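Local coordinates for Amy13K (Eubacterium rectale DSM 17629, PDB 6B3P), which is a tandem starch-binding (CBM26) part of a surface amylase that binds malto-oligosaccharides and probably holds the enzyme on starch, at residues D2-K8 and E82-D88; D14-Y18 and W30-M35; W99-I105 and V180-S186. All coordinates share one frame; numbering follows the deposited sequence.

Interaction 1. Residues D2-K8 and E82-D88; sequences DLTINYK and EAEYWFD. With FMT (formic acid), chain B.
Asn6 and Trp86 lie side by side on two parallel strands, 2-8 and 82-87, of the beta-sandwich that forms the first starch-binding module. Even residues of 2-8 exchange backbone hydrogen bonds with odd residues of 82-87, as in Asn6 N to Tyr85 O and Phe87 N to Asn6 O. The amide nitrogen ND2 of Asn6 sits over one face of the indole, toward the rim, the planes 29° apart; it comes 3.2 Å from Trp86 NE1, but both are donors, so this is packing. Instead ND2 gives a hydrogen to the anti lone pair of Glu84 OE2 at 3.0 Å, while OD1 bonds to Thr46. Glu84 suits the place by its reach: the extended chain, CG anti to the backbone N (chi1 -177°), carries OE2 to ND2 and to a second hydrogen bond, from Thr185, while CG joins ND2 in filling the indole face.

The face carrying Leu3, Ile5, Tyr7, Tyr85 and Phe87 is mainly apolar and aromatic. Leu3 CD1 is a bump fitted at the Tyr85 edge, 3.9 Å from CD2. Tyr7 and Phe87 meet obliquely, and both touch Leu61. At the exposed end Lys8 lies along Asp88, its NZ making a long salt bridge of 3.7 Å to OD2.

Interaction 2. Residues D14-Y18 and W30-M35; sequences DVAAY and WPGKTM. With GLC (alpha-D-glucopyranose), chain C; GLC (alpha-D-glucopyranose), chain D; FMT (formic acid), chain S.
Met35 folds over Ala16 and Ala17 at the apolar centre, where strands 16-20 and 33-37 pair antiparallel in the beta-sandwich of the first starch-binding module. Its CG lies 3.9 Å from Ala16 CA, and SD is 4.2 Å from the methyl CB of Ala17. Val15 closes one end, CG2 against Met35 CB, and Tyr7, Tyr45 and Met47 pack around this group. Alanine suits position 16 because the partner backbone runs close, Ala16 CB being only 3.3 Å from Lys33 O; a small Ala17 leaves room for Met35 SD and Leu59. Ala16 and Thr34 form a non-hydrogen-bonded pair, Ala17 and Lys33 a hydrogen-bonded one, and Met35 N adds a nearly straight bond to Val15 O. Gly32 passes so near the Ala17 carbonyl and Tyr18 CA that a side chain would find no room, and its backbone angles, with phi at 94°, are themselves unfavourable for one. The peptide before Pro31 is cis.

Toward the surface the contact becomes the sugar-binding platform. Trp30 sets its six-membered ring edge-on to the face of Tyr18, planes 69° apart, with CE3 3.5 Å from Tyr18 CG. Tyr18 has CG anti to the backbone N (chi1 179°), which places one face of the ring against the indole edge. The indole presents one face to a glucose of the bound maltoheptaose, C2 lying over the centre of the six-membered ring, while Pro31 CB lies off the opposite face, near the rim. Such an aromatic floor suits the apolar side of a glucose ring.

At the polar edge Lys33 NZ bonds to His48 O and Thr34 OG1 to Asp64, while Gln69 OE1 hydrogen-bonds a glucose. Tyr18 OH adds a 2.5 Å hydrogen bond with O6 of the next glucose.

Interaction 3. Residues W99-I105 and V180-S186; sequences WKYVTTI and VSVTSTS. With EDO (1,2-ethanediol), chain J.
Thr185 is lodged between Tyr101, Trp99 and the Lys100 backbone, where the loop between strands 178-180 and 188-192 closes against the opening of strand 101-108 in the beta-sandwich of the second starch-binding module. Its methyl CG2 makes a CH-pi contact over the Tyr101 face, 4.0 Å from the centroid, and its CB is 3.4 Å from Lys100 O. OG1, in the crowded position between backbone N and carbonyl carbon (chi1 53°), is turned to the Trp99 ring edge, where it lies in the ring plane, 3.7 Å from CE3. A threonine suits this place because its two branches serve two unlike neighbours. The backbone joins in through a single hydrogen bond: Val102 N to Thr185 O, 2.8 Å, the donor standing 46° out of the carbonyl plane.

Farther down the strand the contact is mostly apolar, with Thr103 OG1 as a polar exception. Val182 flanks Tyr101 and Thr103, its CG2 3.7 Å from Thr103 OG1; Thr103 CG2 meets Val180 CG1 tip to tip, and Ile105 CD1 packs 3.7 Å from Val180 CG2. Both valines touch Phe163.

The second shell fixes these groups. Thr185 OG1 is hydrogen-bonded to Glu84 and Ser186 OG to His48, bonds that probably hold the loop where the second module meets the first. The Trp99 ring stacks on His41 and stands edge-to-face with Trp86 and Trp44. A water spans Thr103 OG1 and Ser184 O. Within the loop itself an ST turn sets the bend: Ser186 N donates to Ser184 OG at 3.2 Å.

How the interactions relate
Interactions 1 and 2 belong to one mixed sheet of the first starch-binding module, their centres 13 Å apart. Along the chain, 14-18 and 30-35 are nested inside the loop that strand 2-8 and strand 82-87 close, and Met35 CE packs on Ile5 and Tyr7. Interaction 3 follows in sequence, in the second module, with its centre also 13 Å from that of interaction 1, and the two touch directly, Thr4 packing on Ser184 among other contacts. The centres of interactions 2 and 3 are 22 Å apart, and the two do not touch. The modules thus abut through interactions 1 and 3, while interaction 2 carries one sugar site away from that junction.

Interaction 1. Residues D2-K8 and E82-D88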
loop_
_atom_site.group_PDB
_atom_site.type_symbol
_atom_site.label_atom_id
_atom_site.label_comp_id
_atom_site.label_asym_id
_atom_site.label_seq_id
_atom_site.Cartn_x
_atom_site.Cartn_y
_atom_site.Cartn_z
ATOM N N ASP A 2 -2.066 -10.071 -2.136
ATOM C CA ASP A 2 -1.224 -8.901 -1.927
ATOM C C ASP A 2 0.066 -9.288 -1.220
ATOM O O ASP A 2 0.054 -9.749 -0.079
ATOM C CB ASP A 2 -1.966 -7.833 -1.124
ATOM C CG ASP A 2 -3.318 -7.497 -1.717
ATOM O OD1 ASP A 2 -3.366 -6.661 -2.642
ATOM O OD2 ASP A 2 -4.330 -8.071 -1.263
ATOM N N LEU A 3 1.177 -9.090 -1.921
ATOM C CA LEU A 3 2.503 -9.349 -1.381
ATOM C C LEU A 3 3.184 -8.031 -1.056
ATOM O O LEU A 3 3.092 -7.069 -1.818
ATOM C CB LEU A 3 3.352 -10.146 -2.375
ATOM C CG LEU A 3 4.812 -10.393 -1.982
ATOM C CD1 LEU A 3 4.901 -11.348 -0.809
ATOM C CD2 LEU A 3 5.591 -10.930 -3.169
ATOM N N THR A 4 3.855 -7.994 0.088
ATOM C CA THR A 4 4.693 -6.861 0.455
ATOM C C THR A 4 6.005 -7.396 1.002
ATOM O O THR A 4 6.011 -8.287 1.848
ATOM C CB THR A 4 4.018 -5.955 1.504
ATOM O OG1 THR A 4 2.743 -5.522 1.014
ATOM C CG2 THR A 4 4.885 -4.735 1.809
ATOM N N ILE A 5 7.113 -6.864 0.500
ATOM C CA ILE A 5 8.431 -7.244 0.988
ATOM C C ILE A 5 9.206 -6.006 1.407
ATOM O O ILE A 5 9.381 -5.080 0.616
ATOM C CB ILE A 5 9.236 -8.015 -0.075
ATOM C CG1 ILE A 5 8.508 -9.306 -0.457
ATOM C CG2 ILE A 5 10.633 -8.345 0.452
ATOM C CD1 ILE A 5 9.105 -10.026 -1.654
ATOM N N ASN A 6 9.659 -6.004 2.656
ATOM C CA ASN A 6 10.529 -4.958 3.167
ATOM C C ASN A 6 11.921 -5.530 3.384
ATOM O O ASN A 6 12.072 -6.607 3.959
ATOM C CB ASN A 6 9.981 -4.376 4.471
ATOM C CG ASN A 6 8.499 -4.076 4.397
ATOM O OD1 ASN A 6 8.088 -3.055 3.849
ATOM N ND2 ASN A 6 7.687 -4.966 4.960
ATOM N N TYR A 7 12.931 -4.805 2.914
ATOM C CA TYR A 7 14.314 -5.263 2.963
ATOM C C TYR A 7 15.212 -4.169 3.533
ATOM O O TYR A 7 15.277 -3.060 3.000
ATOM C CB TYR A 7 14.770 -5.679 1.559
ATOM C CG TYR A 7 16.246 -5.978 1.408
ATOM C CD1 TYR A 7 16.939 -6.702 2.373
ATOM C CD2 TYR A 7 16.938 -5.556 0.279
ATOM C CE1 TYR A 7 18.289 -6.980 2.223
ATOM C CE2 TYR A 7 18.279 -5.829 0.120
ATOM C CZ TYR A 7 18.951 -6.541 1.092
ATOM O OH TYR A 7 20.287 -6.804 0.924
ATOM N N LYS A 8 15.877 -4.485 4.639
ATOM C CA LYS A 8 16.876 -3.596 5.214
ATOM C C LYS A 8 18.162 -3.819 4.435
ATOM O O LYS A 8 18.904 -4.763 4.707
ATOM C CB LYS A 8 17.067 -3.877 6.705
ATOM C CG LYS A 8 17.870 -2.827 7.456
ATOM C CD LYS A 8 18.086 -3.266 8.892
ATOM C CE LYS A 8 18.478 -2.114 9.792
ATOM N NZ LYS A 8 18.364 -2.519 11.220
ATOM N N GLU A 82 -2.950 -12.864 1.725
ATOM C CA GLU A 82 -1.979 -11.776 1.805
ATOM C C GLU A 82 -0.717 -12.237 2.518
ATOM O O GLU A 82 -0.733 -13.239 3.231
ATOM C CB GLU A 82 -2.578 -10.575 2.535
ATOM C CG GLU A 82 -3.012 -10.874 3.957
ATOM C CD GLU A 82 -3.865 -9.768 4.541
ATOM O OE1 GLU A 82 -5.032 -9.624 4.121
ATOM O OE2 GLU A 82 -3.367 -9.040 5.419
ATOM N N ALA A 83 0.373 -11.498 2.332
ATOM C CA ALA A 83 1.629 -11.808 3.006
ATOM C C ALA A 83 2.557 -10.599 3.018
ATOM O O ALA A 83 2.793 -9.984 1.979
ATOM C CB ALA A 83 2.316 -12.990 2.335
ATOM N N GLU A 84 3.062 -10.252 4.199
ATOM C CA GLU A 84 4.098 -9.231 4.320
ATOM C C GLU A 84 5.351 -9.827 4.943
ATOM O O GLU A 84 5.281 -10.491 5.979
ATOM C CB GLU A 84 3.622 -8.040 5.151
ATOM C CG GLU A 84 4.667 -6.935 5.228
ATOM C CD GLU A 84 4.127 -5.626 5.772
ATOM O OE1 GLU A 84 3.012 -5.617 6.334
ATOM O OE2 GLU A 84 4.827 -4.601 5.635
ATOM N N TYR A 85 6.492 -9.577 4.306
ATOM C CA TYR A 85 7.774 -10.091 4.771
ATOM C C TYR A 85 8.722 -8.955 5.132
ATOM O O TYR A 85 8.683 -7.882 4.530
ATOM C CB TYR A 85 8.425 -10.974 3.703
ATOM C CG TYR A 85 7.702 -12.272 3.430
ATOM C CD1 TYR A 85 7.947 -13.402 4.199
ATOM C CD2 TYR A 85 6.784 -12.372 2.393
ATOM C CE1 TYR A 85 7.291 -14.592 3.948
ATOM C CE2 TYR A 85 6.125 -13.556 2.134
ATOM C CZ TYR A 85 6.382 -14.664 2.913
ATOM O OH TYR A 85 5.726 -15.847 2.657
ATOM N N TRP A 86 9.570 -9.208 6.124
ATOM C CA TRP A 86 10.686 -8.327 6.447
ATOM C C TRP A 86 11.983 -9.115 6.337
ATOM O O TRP A 86 12.106 -10.185 6.933
ATOM C CB TRP A 86 10.547 -7.748 7.856
ATOM C CG TRP A 86 9.436 -6.749 8.006
ATOM C CD1 TRP A 86 9.543 -5.390 7.957
ATOM C CD2 TRP A 86 8.050 -7.032 8.237
ATOM N NE1 TRP A 86 8.313 -4.811 8.141
ATOM C CE2 TRP A 86 7.380 -5.796 8.314
ATOM C CE3 TRP A 86 7.314 -8.211 8.383
ATOM C CZ2 TRP A 86 6.006 -5.706 8.531
ATOM C CZ3 TRP A 86 5.949 -8.118 8.598
ATOM C CH2 TRP A 86 5.311 -6.875 8.671
ATOM N N PHE A 87 12.942 -8.603 5.570
ATOM C CA PHE A 87 14.240 -9.255 5.470
ATOM C C PHE A 87 15.323 -8.389 6.099
ATOM O O PHE A 87 15.687 -7.341 5.573
ATOM C CB PHE A 87 14.595 -9.570 4.018
ATOM C CG PHE A 87 15.694 -10.578 3.884
ATOM C CD1 PHE A 87 17.019 -10.206 4.055
ATOM C CD2 PHE A 87 15.405 -11.904 3.608
ATOM C CE1 PHE A 87 18.037 -11.133 3.945
ATOM C CE2 PHE A 87 16.419 -12.839 3.493
ATOM C CZ PHE A 87 17.736 -12.452 3.662
ATOM N N ASP A 88 15.820 -8.857 7.238
ATOM C CA ASP A 88 16.849 -8.169 8.004
ATOM C C ASP A 88 17.775 -9.228 8.595
ATOM O O ASP A 88 17.677 -9.571 9.773
ATOM C CB ASP A 88 16.213 -7.303 9.101
ATOM C CG ASP A 88 17.236 -6.515 9.902
ATOM O OD1 ASP A 88 18.410 -6.469 9.490
ATOM O OD2 ASP A 88 16.858 -5.927 10.939
HETATM C C FMT B . -3.624 -15.437 4.719
HETATM O O1 FMT B . -3.565 -14.409 4.056
HETATM O O2 FMT B . -4.559 -16.229 4.603
HETATM O O HOH W 1 0.906 -7.439 1.682
HETATM O O HOH W 2 19.439 -6.606 6.296
#

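Interaction 2. Residues D14-Y18 and W30-M35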
loop_
_atom_site.group_PDB
_atom_site.type_symbol
_atom_site.label_atom_id
_atom_site.label_comp_id
_atom_site.label_asym_id
_atom_site.label_seq_id
_atom_site.Cartn_x
_atom_site.Cartn_y
_atom_site.Cartn_z
ATOM N N ASP A 14 20.141 0.947 -4.215
ATOM C CA ASP A 14 19.457 0.523 -5.434
ATOM C C ASP A 14 19.300 -0.993 -5.421
ATOM O O ASP A 14 20.224 -1.728 -5.777
ATOM C CB ASP A 14 20.218 0.977 -6.686
ATOM C CG ASP A 14 19.462 0.678 -7.967
ATOM O OD1 ASP A 14 18.230 0.498 -7.897
ATOM O OD2 ASP A 14 20.097 0.631 -9.042
ATOM N N VAL A 15 18.124 -1.447 -4.999
ATOM C CA VAL A 15 17.860 -2.866 -4.824
ATOM C C VAL A 15 16.524 -3.261 -5.435
ATOM O O VAL A 15 15.644 -2.422 -5.634
ATOM C CB VAL A 15 17.867 -3.253 -3.333
ATOM C CG1 VAL A 15 19.282 -3.180 -2.777
ATOM C CG2 VAL A 15 16.923 -2.354 -2.542
ATOM N N ALA A 16 16.382 -4.550 -5.723
ATOM C CA ALA A 16 15.176 -5.076 -6.346
ATOM C C ALA A 16 14.869 -6.471 -5.818
ATOM O O ALA A 16 15.735 -7.138 -5.245
ATOM C CB ALA A 16 15.329 -5.101 -7.863
ATOM N N ALA A 17 13.624 -6.894 -6.009
ATOM C CA ALA A 17 13.178 -8.226 -5.622
ATOM C C ALA A 17 12.809 -9.023 -6.868
ATOM O O ALA A 17 11.919 -8.627 -7.625
ATOM C CB ALA A 17 11.992 -8.138 -4.667
ATOM N N TYR A 18 13.503 -10.138 -7.076
ATOM C CA TYR A 18 13.197 -11.056 -8.165
ATOM C C TYR A 18 12.445 -12.255 -7.606
ATOM O O TYR A 18 12.915 -12.923 -6.685
ATOM C CB TYR A 18 14.473 -11.503 -8.880
ATOM C CG TYR A 18 14.235 -12.479 -10.007
ATOM C CD1 TYR A 18 13.662 -12.065 -11.202
ATOM C CD2 TYR A 18 14.596 -13.812 -9.883
ATOM C CE1 TYR A 18 13.447 -12.953 -12.237
ATOM C CE2 TYR A 18 14.384 -14.709 -10.911
ATOM C CZ TYR A 18 13.809 -14.275 -12.085
ATOM O OH TYR A 18 13.600 -15.163 -13.112
ATOM N N TRP A 30 14.647 -10.582 -14.690
ATOM C CA TRP A 30 15.781 -10.185 -13.859
ATOM C C TRP A 30 16.166 -8.735 -14.165
ATOM O O TRP A 30 16.223 -8.350 -15.333
ATOM C CB TRP A 30 16.969 -11.121 -14.100
ATOM C CG TRP A 30 18.134 -10.819 -13.219
ATOM C CD1 TRP A 30 19.238 -10.084 -13.539
ATOM C CD2 TRP A 30 18.305 -11.233 -11.858
ATOM N NE1 TRP A 30 20.090 -10.017 -12.461
ATOM C CE2 TRP A 30 19.540 -10.713 -11.416
ATOM C CE3 TRP A 30 17.534 -11.987 -10.970
ATOM C CZ2 TRP A 30 20.021 -10.929 -10.127
ATOM C CZ3 TRP A 30 18.013 -12.201 -9.689
ATOM C CH2 TRP A 30 19.245 -11.673 -9.280
ATOM N N PRO A 31 16.436 -7.920 -13.127
ATOM C CA PRO A 31 16.548 -8.189 -11.686
ATOM C C PRO A 31 15.240 -8.135 -10.890
ATOM O O PRO A 31 15.287 -8.156 -9.660
ATOM C CB PRO A 31 17.490 -7.079 -11.217
ATOM C CG PRO A 31 17.158 -5.933 -12.106
ATOM C CD PRO A 31 16.817 -6.532 -13.448
ATOM N N GLY A 32 14.099 -8.070 -11.568
ATOM C CA GLY A 32 12.817 -8.024 -10.886
ATOM C C GLY A 32 12.330 -6.606 -10.664
ATOM O O GLY A 32 12.605 -5.717 -11.468
ATOM N N LYS A 33 11.608 -6.398 -9.564
ATOM C CA LYS A 33 10.994 -5.105 -9.279
ATOM C C LYS A 33 11.804 -4.282 -8.285
ATOM O O LYS A 33 12.124 -4.742 -7.189
ATOM C CB LYS A 33 9.577 -5.301 -8.744
ATOM C CG LYS A 33 8.808 -4.004 -8.604
ATOM C CD LYS A 33 7.345 -4.249 -8.305
ATOM C CE LYS A 33 6.566 -2.945 -8.279
ATOM N NZ LYS A 33 5.143 -3.149 -7.896
ATOM N N THR A 34 12.119 -3.051 -8.677
ATOM C CA THR A 34 12.875 -2.137 -7.825
ATOM C C THR A 34 12.098 -1.829 -6.553
ATOM O O THR A 34 10.896 -1.567 -6.596
ATOM C CB THR A 34 13.199 -0.811 -8.552
ATOM O OG1 THR A 34 13.911 -1.088 -9.763
ATOM C CG2 THR A 34 14.043 0.114 -7.668
ATOM N N MET A 35 12.797 -1.870 -5.424
ATOM C CA MET A 35 12.200 -1.574 -4.129
ATOM C C MET A 35 12.441 -0.113 -3.770
ATOM O O MET A 35 13.563 0.385 -3.865
ATOM C CB MET A 35 12.776 -2.498 -3.057
ATOM C CG MET A 35 12.748 -3.966 -3.447
ATOM S SD MET A 35 13.426 -5.071 -2.200
ATOM C CE MET A 35 12.124 -5.046 -0.972
HETATM C C1 GLC C . 20.259 -13.825 -13.404
HETATM C C2 GLC C . 20.484 -14.110 -11.933
HETATM C C3 GLC C . 20.030 -15.531 -11.636
HETATM C C4 GLC C . 18.609 -15.771 -12.108
HETATM C C5 GLC C . 18.461 -15.360 -13.554
HETATM C C6 GLC C . 17.012 -15.532 -13.983
HETATM O O2 GLC C . 21.829 -13.887 -11.577
HETATM O O3 GLC C . 20.105 -15.800 -10.274
HETATM O O4 GLC C . 18.260 -17.120 -11.927
HETATM O O5 GLC C . 18.890 -14.043 -13.699
HETATM O O6 GLC C . 16.725 -15.030 -15.253
HETATM C C1 GLC D . 17.366 -17.391 -10.857
HETATM C C2 GLC D . 17.870 -18.546 -10.034
HETATM C C3 GLC D . 17.674 -19.872 -10.743
HETATM C C4 GLC D . 16.246 -19.994 -11.254
HETATM C C5 GLC D . 15.837 -18.750 -12.024
HETATM C C6 GLC D . 14.396 -18.762 -12.523
HETATM O O2 GLC D . 19.205 -18.295 -9.739
HETATM O O3 GLC D . 18.014 -20.934 -9.906
HETATM O O4 GLC D . 16.171 -21.157 -12.047
HETATM O O5 GLC D . 16.032 -17.631 -11.212
HETATM O O6 GLC D . 14.038 -17.637 -13.276
HETATM C C FMT S . 6.082 -0.654 -5.051
HETATM O O1 FMT S . 6.225 -1.846 -5.275
HETATM O O2 FMT S . 5.246 -0.258 -4.247
HETATM O O HOH W 3 16.180 0.749 -4.544
#

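Interaction 3. Residues W99-I105 and V180-S186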
loop_
_atom_site.group_PDB
_atom_site.type_symbol
_atom_site.label_atom_id
_atom_site.label_comp_id
_atom_site.label_asym_id
_atom_site.label_seq_id
_atom_site.Cartn_x
_atom_site.Cartn_y
_atom_site.Cartn_z
ATOM N N TRP A 99 7.111 -0.351 13.999
ATOM C CA TRP A 99 6.394 -0.089 12.750
ATOM C C TRP A 99 4.895 0.070 12.999
ATOM O O TRP A 99 4.315 -0.636 13.826
ATOM C CB TRP A 99 6.628 -1.210 11.737
ATOM C CG TRP A 99 7.985 -1.189 11.090
ATOM C CD1 TRP A 99 9.192 -1.071 11.717
ATOM C CD2 TRP A 99 8.270 -1.301 9.688
ATOM N NE1 TRP A 99 10.211 -1.103 10.793
ATOM C CE2 TRP A 99 9.671 -1.244 9.542
ATOM C CE3 TRP A 99 7.478 -1.446 8.545
ATOM C CZ2 TRP A 99 10.297 -1.325 8.298
ATOM C CZ3 TRP A 99 8.102 -1.523 7.309
ATOM C CH2 TRP A 99 9.496 -1.465 7.197
ATOM N N LYS A 100 4.283 1.006 12.280
ATOM C CA LYS A 100 2.835 1.200 12.312
ATOM C C LYS A 100 2.213 0.754 10.995
ATOM O O LYS A 100 2.922 0.496 10.020
ATOM C CB LYS A 100 2.482 2.667 12.565
ATOM C CG LYS A 100 3.152 3.285 13.770
ATOM C CD LYS A 100 2.500 2.838 15.060
ATOM C CE LYS A 100 3.026 3.631 16.247
ATOM N NZ LYS A 100 2.820 5.100 16.083
ATOM N N TYR A 101 0.887 0.678 10.974
ATOM C CA TYR A 101 0.151 0.402 9.747
ATOM C C TYR A 101 -0.339 1.703 9.142
ATOM O O TYR A 101 -1.271 2.327 9.650
ATOM C CB TYR A 101 -1.014 -0.544 10.021
ATOM C CG TYR A 101 -0.542 -1.921 10.397
ATOM C CD1 TYR A 101 -0.301 -2.253 11.720
ATOM C CD2 TYR A 101 -0.306 -2.881 9.424
ATOM C CE1 TYR A 101 0.144 -3.509 12.068
ATOM C CE2 TYR A 101 0.143 -4.140 9.761
ATOM C CZ TYR A 101 0.369 -4.448 11.085
ATOM O OH TYR A 101 0.812 -5.702 11.430
ATOM N N VAL A 102 0.303 2.101 8.051
ATOM C CA VAL A 102 0.038 3.382 7.411
ATOM C C VAL A 102 -0.713 3.166 6.107
ATOM O O VAL A 102 -0.145 2.700 5.118
ATOM C CB VAL A 102 1.343 4.149 7.132
ATOM C CG1 VAL A 102 1.044 5.541 6.589
ATOM C CG2 VAL A 102 2.178 4.238 8.393
ATOM N N THR A 103 -1.996 3.515 6.118
ATOM C CA THR A 103 -2.860 3.316 4.965
ATOM C C THR A 103 -3.095 4.642 4.252
ATOM O O THR A 103 -3.634 5.586 4.831
ATOM C CB THR A 103 -4.207 2.697 5.377
ATOM O OG1 THR A 103 -3.970 1.509 6.146
ATOM C CG2 THR A 103 -5.036 2.340 4.153
ATOM N N THR A 104 -2.672 4.700 2.993
ATOM C CA THR A 104 -2.806 5.899 2.173
ATOM C C THR A 104 -3.899 5.703 1.133
ATOM O O THR A 104 -3.884 4.724 0.390
ATOM C CB THR A 104 -1.482 6.245 1.461
ATOM O OG1 THR A 104 -0.435 6.368 2.432
ATOM C CG2 THR A 104 -1.605 7.549 0.671
ATOM N N ILE A 105 -4.847 6.633 1.087
ATOM C CA ILE A 105 -5.956 6.549 0.142
ATOM C C ILE A 105 -6.050 7.822 -0.692
ATOM O O ILE A 105 -6.180 8.923 -0.153
ATOM C CB ILE A 105 -7.296 6.307 0.863
ATOM C CG1 ILE A 105 -7.191 5.091 1.788
ATOM C CG2 ILE A 105 -8.414 6.090 -0.153
ATOM C CD1 ILE A 105 -8.347 4.948 2.762
ATOM N N VAL A 180 -11.999 -0.572 3.462
ATOM C CA VAL A 180 -10.549 -0.671 3.348
ATOM C C VAL A 180 -10.024 -1.934 4.019
ATOM O O VAL A 180 -10.124 -2.089 5.237
ATOM C CB VAL A 180 -9.856 0.565 3.969
ATOM C CG1 VAL A 180 -8.333 0.452 3.874
ATOM C CG2 VAL A 180 -10.342 1.839 3.290
ATOM N N SER A 181 -9.475 -2.836 3.212
ATOM C CA SER A 181 -8.743 -3.987 3.728
ATOM C C SER A 181 -7.268 -3.635 3.865
ATOM O O SER A 181 -6.583 -3.404 2.869
ATOM C CB SER A 181 -8.913 -5.202 2.814
ATOM O OG SER A 181 -10.260 -5.640 2.788
ATOM N N VAL A 182 -6.785 -3.586 5.102
ATOM C CA VAL A 182 -5.373 -3.326 5.365
ATOM C C VAL A 182 -4.594 -4.626 5.193
ATOM O O VAL A 182 -4.730 -5.552 5.991
ATOM C CB VAL A 182 -5.152 -2.746 6.781
ATOM C CG1 VAL A 182 -3.677 -2.444 7.015
ATOM C CG2 VAL A 182 -5.992 -1.483 6.973
ATOM N N THR A 183 -3.782 -4.683 4.140
ATOM C CA THR A 183 -3.072 -5.901 3.758
ATOM C C THR A 183 -1.580 -5.827 4.075
ATOM O O THR A 183 -0.846 -6.790 3.856
ATOM C CB THR A 183 -3.248 -6.186 2.254
ATOM O OG1 THR A 183 -2.852 -5.034 1.498
ATOM C CG2 THR A 183 -4.702 -6.523 1.945
ATOM N N SER A 184 -1.133 -4.685 4.589
ATOM C CA SER A 184 0.272 -4.500 4.930
ATOM C C SER A 184 0.463 -3.207 5.713
ATOM O O SER A 184 -0.484 -2.445 5.902
ATOM C CB SER A 184 1.133 -4.473 3.668
ATOM O OG SER A 184 1.062 -3.209 3.034
ATOM N N THR A 185 1.693 -2.962 6.156
ATOM C CA THR A 185 2.014 -1.755 6.911
ATOM C C THR A 185 2.047 -0.502 6.031
ATOM O O THR A 185 2.152 0.615 6.539
ATOM C CB THR A 185 3.373 -1.890 7.625
ATOM O OG1 THR A 185 4.381 -2.267 6.677
ATOM C CG2 THR A 185 3.303 -2.938 8.722
ATOM N N SER A 186 1.967 -0.690 4.718
ATOM C CA SER A 186 1.970 0.432 3.779
ATOM C C SER A 186 0.949 0.212 2.662
ATOM O O SER A 186 1.280 0.262 1.477
ATOM C CB SER A 186 3.366 0.634 3.191
ATOM O OG SER A 186 3.817 -0.542 2.540
HETATM C C1 EDO J . 6.015 4.928 10.553
HETATM O O1 EDO J . 5.705 3.800 11.383
HETATM C C2 EDO J . 4.785 5.819 10.429
HETATM O O2 EDO J . 4.399 6.331 11.710
HETATM O O HOH W 4 -1.260 0.167 5.794
#